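Local coordinates for protein ecdysteroid-phosphate phosphatase (PDB 3C7T) that dephosphorylates inactive ecdysteroid phosphates, chiefly ecdysone 22-phosphate, to free the active steroid through its C-terminal phosphoglycerate mutase-like domain, and also has protein tyrosine phosphatase activity, at residues R5-L10 / K236-V241; A90-E95 / L118-N123. All coordinates share one frame; numbering follows the deposited sequence.

Interaction 1 of 2, residues R5-L10 / K236-V241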
ATOM      1  N   ARG A   5      -9.700  29.134  -6.866  1.00 34.13           N
ATOM      2  CA  ARG A   5      -8.441  28.530  -6.464  1.00 32.69           C
ATOM      3  C   ARG A   5      -8.760  27.358  -5.527  1.00 31.14           C
ATOM      4  O   ARG A   5      -9.811  27.367  -4.890  1.00 30.95           O
ATOM      5  CB  ARG A   5      -7.674  29.592  -5.680  1.00 32.63           C
ATOM      6  CG  ARG A   5      -6.241  29.302  -5.389  1.00 33.37           C
ATOM      7  CD  ARG A   5      -5.468  30.597  -5.298  1.00 30.22           C
ATOM      8  NE  ARG A   5      -5.613  31.314  -4.045  1.00 29.86           N
ATOM      9  CZ  ARG A   5      -4.649  31.428  -3.142  1.00 27.44           C
ATOM     10  NH1 ARG A   5      -3.478  30.852  -3.346  1.00 27.43           N
ATOM     11  NH2 ARG A   5      -4.849  32.129  -2.037  1.00 31.29           N
ATOM     12  N   TRP A   6      -7.864  26.372  -5.437  1.00 29.39           N
ATOM     13  CA  TRP A   6      -8.007  25.274  -4.460  1.00 28.05           C
ATOM     14  C   TRP A   6      -7.081  25.439  -3.253  1.00 26.55           C
ATOM     15  O   TRP A   6      -5.917  25.805  -3.381  1.00 26.15           O
ATOM     16  CB  TRP A   6      -7.648  23.924  -5.077  1.00 27.85           C
ATOM     17  CG  TRP A   6      -8.497  23.403  -6.188  1.00 28.70           C
ATOM     18  CD1 TRP A   6      -8.272  23.542  -7.524  1.00 29.23           C
ATOM     19  CD2 TRP A   6      -9.664  22.593  -6.056  1.00 29.02           C
ATOM     20  NE1 TRP A   6      -9.252  22.886  -8.244  1.00 28.46           N
ATOM     21  CE2 TRP A   6     -10.118  22.294  -7.362  1.00 29.77           C
ATOM     22  CE3 TRP A   6     -10.386  22.098  -4.958  1.00 28.84           C
ATOM     23  CZ2 TRP A   6     -11.262  21.515  -7.601  1.00 28.96           C
ATOM     24  CZ3 TRP A   6     -11.517  21.319  -5.196  1.00 29.77           C
ATOM     25  CH2 TRP A   6     -11.946  21.043  -6.508  1.00 29.72           C
ATOM     26  N   VAL A   7      -7.602  25.132  -2.075  1.00 25.13           N
ATOM     27  CA  VAL A   7      -6.754  24.961  -0.901  1.00 23.40           C
ATOM     28  C   VAL A   7      -7.098  23.582  -0.313  1.00 22.31           C
ATOM     29  O   VAL A   7      -8.277  23.258  -0.092  1.00 21.59           O
ATOM     30  CB  VAL A   7      -6.942  26.093   0.134  1.00 23.53           C
ATOM     31  CG1 VAL A   7      -6.140  25.813   1.388  1.00 24.33           C
ATOM     32  CG2 VAL A   7      -6.530  27.456  -0.476  1.00 22.69           C
ATOM     33  N   PHE A   8      -6.058  22.779  -0.096  1.00 21.33           N
ATOM     34  CA  PHE A   8      -6.231  21.395   0.349  1.00 19.88           C
ATOM     35  C   PHE A   8      -5.600  21.191   1.699  1.00 19.41           C
ATOM     36  O   PHE A   8      -4.666  21.907   2.066  1.00 19.27           O
ATOM     37  CB  PHE A   8      -5.554  20.442  -0.642  1.00 20.43           C
ATOM     38  CG  PHE A   8      -6.149  20.473  -2.009  1.00 21.06           C
ATOM     39  CD1 PHE A   8      -7.452  20.043  -2.221  1.00 21.58           C
ATOM     40  CD2 PHE A   8      -5.401  20.910  -3.088  1.00 23.50           C
ATOM     41  CE1 PHE A   8      -7.995  20.044  -3.493  1.00 21.71           C
ATOM     42  CE2 PHE A   8      -5.944  20.919  -4.375  1.00 23.52           C
ATOM     43  CZ  PHE A   8      -7.233  20.491  -4.571  1.00 23.36           C
ATOM     44  N   ALA A   9      -6.093  20.193   2.436  1.00 19.73           N
ATOM     45  CA  ALA A   9      -5.461  19.803   3.697  1.00 18.71           C
ATOM     46  C   ALA A   9      -5.406  18.285   3.673  1.00 18.82           C
ATOM     47  O   ALA A   9      -6.378  17.616   3.283  1.00 17.54           O
ATOM     48  CB  ALA A   9      -6.253  20.265   4.889  1.00 19.83           C
ATOM     49  N   LEU A  10      -4.250  17.762   4.037  1.00 17.83           N
ATOM     50  CA  LEU A  10      -4.002  16.322   3.929  1.00 17.48           C
ATOM     51  C   LEU A  10      -3.391  15.781   5.219  1.00 17.38           C
ATOM     52  O   LEU A  10      -2.363  16.292   5.673  1.00 18.42           O
ATOM     53  CB  LEU A  10      -3.060  16.088   2.745  1.00 17.52           C
ATOM     54  CG  LEU A  10      -2.603  14.676   2.365  1.00 17.52           C
ATOM     55  CD1 LEU A  10      -3.786  13.839   1.841  1.00 19.20           C
ATOM     56  CD2 LEU A  10      -1.548  14.738   1.318  1.00 19.02           C
ATOM     57  N   LYS A 236     -11.639  32.607  -3.675  1.00 35.49           N
ATOM     58  CA  LYS A 236     -12.618  33.208  -2.773  1.00 36.15           C
ATOM     59  C   LYS A 236     -14.011  33.271  -3.424  1.00 36.41           C
ATOM     60  O   LYS A 236     -14.120  33.251  -4.649  1.00 36.95           O
ATOM     61  CB  LYS A 236     -12.171  34.619  -2.395  1.00 36.82           C
ATOM     62  CG  LYS A 236     -10.724  34.725  -1.910  1.00 38.14           C
ATOM     63  CD  LYS A 236     -10.480  36.065  -1.206  1.00 40.23           C
ATOM     64  CE  LYS A 236     -10.257  37.183  -2.186  1.00 41.17           C
ATOM     65  NZ  LYS A 236     -10.026  38.476  -1.473  1.00 43.06           N
ATOM     66  N   PRO A 237     -15.084  33.322  -2.610  1.00 36.54           N
ATOM     67  CA  PRO A 237     -15.058  33.204  -1.160  1.00 36.45           C
ATOM     68  C   PRO A 237     -14.944  31.717  -0.818  1.00 35.76           C
ATOM     69  O   PRO A 237     -15.405  30.863  -1.589  1.00 35.94           O
ATOM     70  CB  PRO A 237     -16.420  33.742  -0.747  1.00 36.32           C
ATOM     71  CG  PRO A 237     -17.313  33.329  -1.873  1.00 36.61           C
ATOM     72  CD  PRO A 237     -16.465  33.468  -3.117  1.00 36.98           C
ATOM     73  N   TRP A 238     -14.340  31.413   0.321  1.00 35.60           N
ATOM     74  CA  TRP A 238     -13.966  30.032   0.640  1.00 34.79           C
ATOM     75  C   TRP A 238     -15.143  29.111   0.983  1.00 34.94           C
ATOM     76  O   TRP A 238     -15.805  29.306   2.005  1.00 35.17           O
ATOM     77  CB  TRP A 238     -12.912  30.037   1.747  1.00 34.45           C
ATOM     78  CG  TRP A 238     -11.682  30.793   1.339  1.00 33.91           C
ATOM     79  CD1 TRP A 238     -11.265  32.008   1.811  1.00 33.95           C
ATOM     80  CD2 TRP A 238     -10.730  30.397   0.346  1.00 33.06           C
ATOM     81  NE1 TRP A 238     -10.100  32.387   1.174  1.00 33.95           N
ATOM     82  CE2 TRP A 238      -9.753  31.412   0.273  1.00 33.49           C
ATOM     83  CE3 TRP A 238     -10.609  29.272  -0.491  1.00 33.69           C
ATOM     84  CZ2 TRP A 238      -8.659  31.338  -0.598  1.00 33.87           C
ATOM     85  CZ3 TRP A 238      -9.533  29.202  -1.360  1.00 33.58           C
ATOM     86  CH2 TRP A 238      -8.563  30.230  -1.399  1.00 33.82           C
ATOM     87  N   ASP A 239     -15.387  28.120   0.114  1.00 34.63           N
ATOM     88  CA  ASP A 239     -16.424  27.087   0.306  1.00 34.81           C
ATOM     89  C   ASP A 239     -15.810  25.681   0.491  1.00 33.75           C
ATOM     90  O   ASP A 239     -14.948  25.278  -0.291  1.00 33.78           O
ATOM     91  CB  ASP A 239     -17.344  26.996  -0.924  1.00 35.58           C
ATOM     92  CG  ASP A 239     -18.260  28.202  -1.093  1.00 37.83           C
ATOM     93  OD1 ASP A 239     -19.063  28.492  -0.174  1.00 40.71           O
ATOM     94  OD2 ASP A 239     -18.211  28.833  -2.176  1.00 41.06           O
ATOM     95  N   VAL A 240     -16.287  24.943   1.494  1.00 32.96           N
ATOM     96  CA  VAL A 240     -15.974  23.510   1.659  1.00 31.58           C
ATOM     97  C   VAL A 240     -16.637  22.692   0.548  1.00 31.45           C
ATOM     98  O   VAL A 240     -17.871  22.664   0.433  1.00 30.96           O
ATOM     99  CB  VAL A 240     -16.444  22.961   3.042  1.00 32.24           C
ATOM    100  CG1 VAL A 240     -16.398  21.431   3.067  1.00 31.53           C
ATOM    101  CG2 VAL A 240     -15.609  23.544   4.162  1.00 31.63           C
ATOM    102  N   VAL A 241     -15.809  22.026  -0.261  1.00 29.91           N
ATOM    103  CA  VAL A 241     -16.284  21.297  -1.434  1.00 28.92           C
ATOM    104  C   VAL A 241     -15.666  19.900  -1.514  1.00 28.12           C
ATOM    105  O   VAL A 241     -14.695  19.591  -0.825  1.00 26.90           O
ATOM    106  CB  VAL A 241     -16.003  22.059  -2.747  1.00 29.36           C
ATOM    107  CG1 VAL A 241     -16.607  23.465  -2.685  1.00 29.80           C
ATOM    108  CG2 VAL A 241     -14.498  22.137  -3.042  1.00 30.59           C
TER
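NH1 of Arg5, whose guanidinium lies beside the indole of Trp238, is held by two acceptors, Gly185 O and Thr180 OG1, while NH2 of the same group bonds Val177 O. These outside bonds fix the guanidinium against the six-membered part of the indole, with Arg5 NE 4.1 Å from Trp238 CH2 and Arg5 NH2 also 4.1 Å from Trp238 CZ2. The two planes are turned 58° from each other, which rules out a parallel stack. A bend at chi3 (79°) brings the guanidinium round to this position.

Val7 makes the tighter apolar contact. Its CG2 comes obliquely to the same six-membered ring, 3.6 Å from both CH2 and CZ3 of Trp238, and the two side chains cross at about a right angle. The Arg5 backbone adds to the fit, Arg5 O lying 4.0 Å from Trp238 CZ3.

No hydrogen bond joins the segments, because in the mixed sheet of this histidine phosphatase domain strand 230-235 runs between 5-11 and 239-241. Arg5 and Val7 pair through their backbones with Gly235 and Met233 of that strand, and the contacts here are made largely by side chains reaching past it; the CA atoms of Val7 and Trp238 are 9.0 Å apart. Helix 193-204 covers this side of the sheet, its Leu203 packing against both Val7 and Trp238.

Trp6, the intervening residue of the strand, starts off in the other direction, yet the far end of its ring comes back to Val241, with Trp6 CZ3 3.8 Å from Val241 CG2, at an oblique approach. One face of the Trp6 ring is covered near its rim by Phe8 CZ, and Arg234 makes a cation-pi contact with the same indole. Next to Val241, Val240 packs on Trp258 of the second subunit.

Interaction 2 of 2, residues A90-E95 / L118-N123. With WO4 (tungstate(VI)ion), chain E.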
ATOM      1  N   ALA A  90       6.924  17.569  11.470  1.00 20.19           N
ATOM      2  CA  ALA A  90       6.982  16.132  11.792  1.00 18.97           C
ATOM      3  C   ALA A  90       7.447  15.366  10.566  1.00 19.52           C
ATOM      4  O   ALA A  90       6.955  15.619   9.441  1.00 19.96           O
ATOM      5  CB  ALA A  90       5.605  15.614  12.245  1.00 18.80           C
ATOM      6  N   LEU A  91       8.348  14.397  10.771  1.00 19.35           N
ATOM      7  CA  LEU A  91       8.910  13.663   9.636  1.00 19.36           C
ATOM      8  C   LEU A  91       7.837  12.994   8.800  1.00 19.07           C
ATOM      9  O   LEU A  91       7.951  12.972   7.563  1.00 19.80           O
ATOM     10  CB  LEU A  91       9.916  12.603  10.075  1.00 19.98           C
ATOM     11  CG  LEU A  91      10.454  11.734   8.943  1.00 20.20           C
ATOM     12  CD1 LEU A  91      11.214  12.583   7.885  1.00 19.76           C
ATOM     13  CD2 LEU A  91      11.296  10.546   9.506  1.00 21.03           C
ATOM     14  N   ARG A  92       6.813  12.452   9.450  1.00 18.19           N
ATOM     15  CA  ARG A  92       5.706  11.798   8.710  1.00 18.66           C
ATOM     16  C   ARG A  92       4.990  12.752   7.744  1.00 18.77           C
ATOM     17  O   ARG A  92       4.521  12.345   6.669  1.00 19.15           O
ATOM     18  CB  ARG A  92       4.716  11.163   9.695  1.00 18.89           C
ATOM     19  CG  ARG A  92       4.095  12.161  10.669  1.00 17.64           C
ATOM     20  CD  ARG A  92       3.265  11.426  11.709  1.00 16.52           C
ATOM     21  NE  ARG A  92       2.707  12.225  12.803  1.00 19.73           N
ATOM     22  CZ  ARG A  92       3.355  12.565  13.929  1.00 19.59           C
ATOM     23  NH1 ARG A  92       4.651  12.266  14.113  1.00 19.81           N
ATOM     24  NH2 ARG A  92       2.708  13.254  14.867  1.00 19.04           N
ATOM     25  N   CYS A  93       4.916  14.019   8.123  1.00 18.73           N
ATOM     26  CA  CYS A  93       4.236  15.026   7.298  1.00 18.89           C
ATOM     27  C   CYS A  93       5.106  15.450   6.112  1.00 19.14           C
ATOM     28  O   CYS A  93       4.624  15.571   4.971  1.00 18.40           O
ATOM     29  CB  CYS A  93       3.809  16.230   8.142  1.00 19.00           C
ATOM     30  SG  CYS A  93       2.822  15.767   9.590  1.00 22.40           S
ATOM     31  N   VAL A  94       6.387  15.691   6.373  1.00 19.43           N
ATOM     32  CA  VAL A  94       7.314  16.011   5.275  1.00 19.96           C
ATOM     33  C   VAL A  94       7.420  14.838   4.277  1.00 19.63           C
ATOM     34  O   VAL A  94       7.427  15.038   3.053  1.00 19.18           O
ATOM     35  CB  VAL A  94       8.706  16.422   5.789  1.00 19.94           C
ATOM     36  CG1 VAL A  94       9.569  16.880   4.606  1.00 21.49           C
ATOM     37  CG2 VAL A  94       8.572  17.574   6.814  1.00 19.16           C
ATOM     38  N   GLU A  95       7.460  13.611   4.780  1.00 18.96           N
ATOM     39  CA  GLU A  95       7.471  12.475   3.865  1.00 19.53           C
ATOM     40  C   GLU A  95       6.166  12.338   3.108  1.00 18.84           C
ATOM     41  O   GLU A  95       6.192  11.981   1.938  1.00 19.24           O
ATOM     42  CB  GLU A  95       7.811  11.177   4.589  1.00 19.92           C
ATOM     43  CG  GLU A  95       9.239  11.141   5.150  1.00 21.78           C
ATOM     44  CD  GLU A  95       9.575   9.774   5.770  1.00 27.85           C
ATOM     45  OE1 GLU A  95       8.729   9.220   6.508  1.00 29.83           O
ATOM     46  OE2 GLU A  95      10.688   9.256   5.536  1.00 32.71           O
ATOM     47  N   LEU A 118       2.081  24.521  11.490  1.00 23.29           N
ATOM     48  CA  LEU A 118       1.225  23.369  11.213  1.00 23.23           C
ATOM     49  C   LEU A 118       1.391  22.201  12.187  1.00 23.21           C
ATOM     50  O   LEU A 118       0.639  21.222  12.103  1.00 22.65           O
ATOM     51  CB  LEU A 118       1.456  22.896   9.757  1.00 22.74           C
ATOM     52  CG  LEU A 118       1.126  23.912   8.645  1.00 23.94           C
ATOM     53  CD1 LEU A 118       1.449  23.298   7.301  1.00 24.66           C
ATOM     54  CD2 LEU A 118      -0.338  24.377   8.705  1.00 23.46           C
ATOM     55  N   PHE A 119       2.348  22.288  13.115  1.00 23.47           N
ATOM     56  CA  PHE A 119       2.563  21.166  14.043  1.00 23.38           C
ATOM     57  C   PHE A 119       1.340  20.915  14.947  1.00 23.53           C
ATOM     58  O   PHE A 119       0.592  21.840  15.283  1.00 23.39           O
ATOM     59  CB  PHE A 119       3.868  21.321  14.851  1.00 22.66           C
ATOM     60  CG  PHE A 119       4.253  20.080  15.625  1.00 23.56           C
ATOM     61  CD1 PHE A 119       4.614  18.917  14.963  1.00 23.33           C
ATOM     62  CD2 PHE A 119       4.254  20.092  17.027  1.00 24.13           C
ATOM     63  CE1 PHE A 119       4.958  17.762  15.678  1.00 24.10           C
ATOM     64  CE2 PHE A 119       4.608  18.946  17.759  1.00 26.80           C
ATOM     65  CZ  PHE A 119       4.960  17.781  17.082  1.00 25.38           C
ATOM     66  N   GLU A 120       1.143  19.640  15.317  1.00 23.91           N
ATOM     67  CA  GLU A 120       0.032  19.205  16.143  1.00 24.28           C
ATOM     68  C   GLU A 120       0.039  19.915  17.505  1.00 24.81           C
ATOM     69  O   GLU A 120       1.016  20.565  17.874  1.00 24.75           O
ATOM     70  CB  GLU A 120       0.113  17.689  16.352  1.00 24.69           C
ATOM     71  CG  GLU A 120       1.250  17.253  17.275  1.00 26.03           C
ATOM     72  CD  GLU A 120       1.350  15.741  17.427  1.00 30.39           C
ATOM     73  OE1 GLU A 120       0.596  15.018  16.720  1.00 29.59           O
ATOM     74  OE2 GLU A 120       2.174  15.281  18.274  1.00 34.42           O
ATOM     75  N   PHE A 121      -1.066  19.783  18.229  1.00 25.04           N
ATOM     76  CA  PHE A 121      -1.219  20.359  19.559  1.00 25.82           C
ATOM     77  C   PHE A 121      -0.211  19.748  20.525  1.00 26.72           C
ATOM     78  O   PHE A 121      -0.118  18.520  20.651  1.00 24.88           O
ATOM     79  CB  PHE A 121      -2.674  20.121  20.006  1.00 25.22           C
ATOM     80  CG  PHE A 121      -3.004  20.597  21.396  1.00 27.89           C
ATOM     81  CD1 PHE A 121      -2.389  21.718  21.961  1.00 28.12           C
ATOM     82  CD2 PHE A 121      -3.999  19.937  22.121  1.00 28.93           C
ATOM     83  CE1 PHE A 121      -2.727  22.134  23.237  1.00 29.12           C
ATOM     84  CE2 PHE A 121      -4.339  20.352  23.387  1.00 29.38           C
ATOM     85  CZ  PHE A 121      -3.705  21.459  23.942  1.00 30.43           C
ATOM     86  N   LYS A 122       0.541  20.619  21.197  1.00 27.81           N
ATOM     87  CA  LYS A 122       1.430  20.232  22.288  1.00 30.24           C
ATOM     88  C   LYS A 122       0.692  20.279  23.634  1.00 31.33           C
ATOM     89  O   LYS A 122       0.720  21.304  24.334  1.00 31.37           O
ATOM     90  CB  LYS A 122       2.657  21.151  22.318  1.00 30.19           C
ATOM     91  CG  LYS A 122       3.492  21.105  21.041  1.00 30.75           C
ATOM     92  CD  LYS A 122       4.675  22.049  21.121  1.00 31.95           C
ATOM     93  CE  LYS A 122       4.243  23.513  20.997  1.00 34.58           C
ATOM     94  NZ  LYS A 122       5.303  24.409  21.551  1.00 36.42           N
ATOM     95  N   ASN A 123       0.039  19.157  23.958  1.00 33.07           N
ATOM     96  CA  ASN A 123      -0.850  18.976  25.115  1.00 34.87           C
ATOM     97  C   ASN A 123      -0.087  18.602  26.396  1.00 36.75           C
ATOM     98  O   ASN A 123       0.666  17.623  26.415  1.00 36.19           O
ATOM     99  CB  ASN A 123      -1.864  17.870  24.757  1.00 34.66           C
ATOM    100  CG  ASN A 123      -2.959  17.653  25.815  1.00 36.08           C
ATOM    101  OD1 ASN A 123      -2.894  18.147  26.943  1.00 36.67           O
ATOM    102  ND2 ASN A 123      -3.975  16.879  25.436  1.00 36.96           N
TER
HETATM  103  W   WO4 E   1      -1.407  12.202  13.482  1.00 20.56           W
HETATM  104  O1  WO4 E   1      -2.867  12.879  12.412  1.00 20.07           O
HETATM  105  O2  WO4 E   1      -2.138  12.649  15.276  1.00 18.66           O
HETATM  106  O3  WO4 E   1      -1.103  10.249  13.668  1.00 13.35           O
HETATM  107  O4  WO4 E   1       0.270  13.225  13.457  1.00 18.26           O
HETATM  108  O   HOH W   1       3.918  13.729  17.426  1.00 34.75           O
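Ala90 is the N-cap of helix 91-104, its carbonyl O accepting from both Cys93 N and Val94 N, and its CA lies 7.1 Å from the CA of Phe119 in the irregular 118-123 loop. Ala90 CB meets the edge of the Phe119 ring at CE1 (4.1 Å) and also lies over one face of the Arg92 guanidinium, near its rim. With CG set between its backbone N and carbonyl carbon, the Arg92 chain then runs extended to the tungstate. Arg92 NE donates to tungstate O4 at 2.7 Å (N-H...O 149°). Arg92 NH2 donates to the same O4 at 2.8 Å, completing a forked grip in the guanidinium plane.

Tungstate probably marks the place of the substrate phosphate in this histidine phosphatase superfamily pocket, beside His12, the residue phosphorylated in catalysis, and His192; the side chains of both touch Arg92. Across the contact Arg92 NH2 forms a salt bridge with Glu120 OE1 at 3.3 Å, with carboxylate and guanidinium planes 62° apart. A leucine in place of Arg92, lacking both donors to O4, would probably hold the anion more weakly and leave the Glu120 carboxylate without its mate across the contact. One water accepts from Arg92 NH2 and donates to Glu120 OE2, which also pairs with Lys128.

Overall arrangement
Interactions 1 and 2 do not touch: their centres are 21 Å apart and their nearest atoms about 7 Å. They are related through the central sheet. Interaction 1 involves the beginning of strand 5-11, whose far end delivers Arg11 and leads to His12 at the tungstate site; its centre is about 17 Å from that of the chain and it lies away from the pocket. Interaction 2, about 6 Å from the chain centre, belongs to the pocket itself, and helix 91-104 follows strand 84-87 of the same sheet. Between these two strands runs 187-191, which leads into His192, so adjacent parallel strands supply neighbouring parts of one anion site.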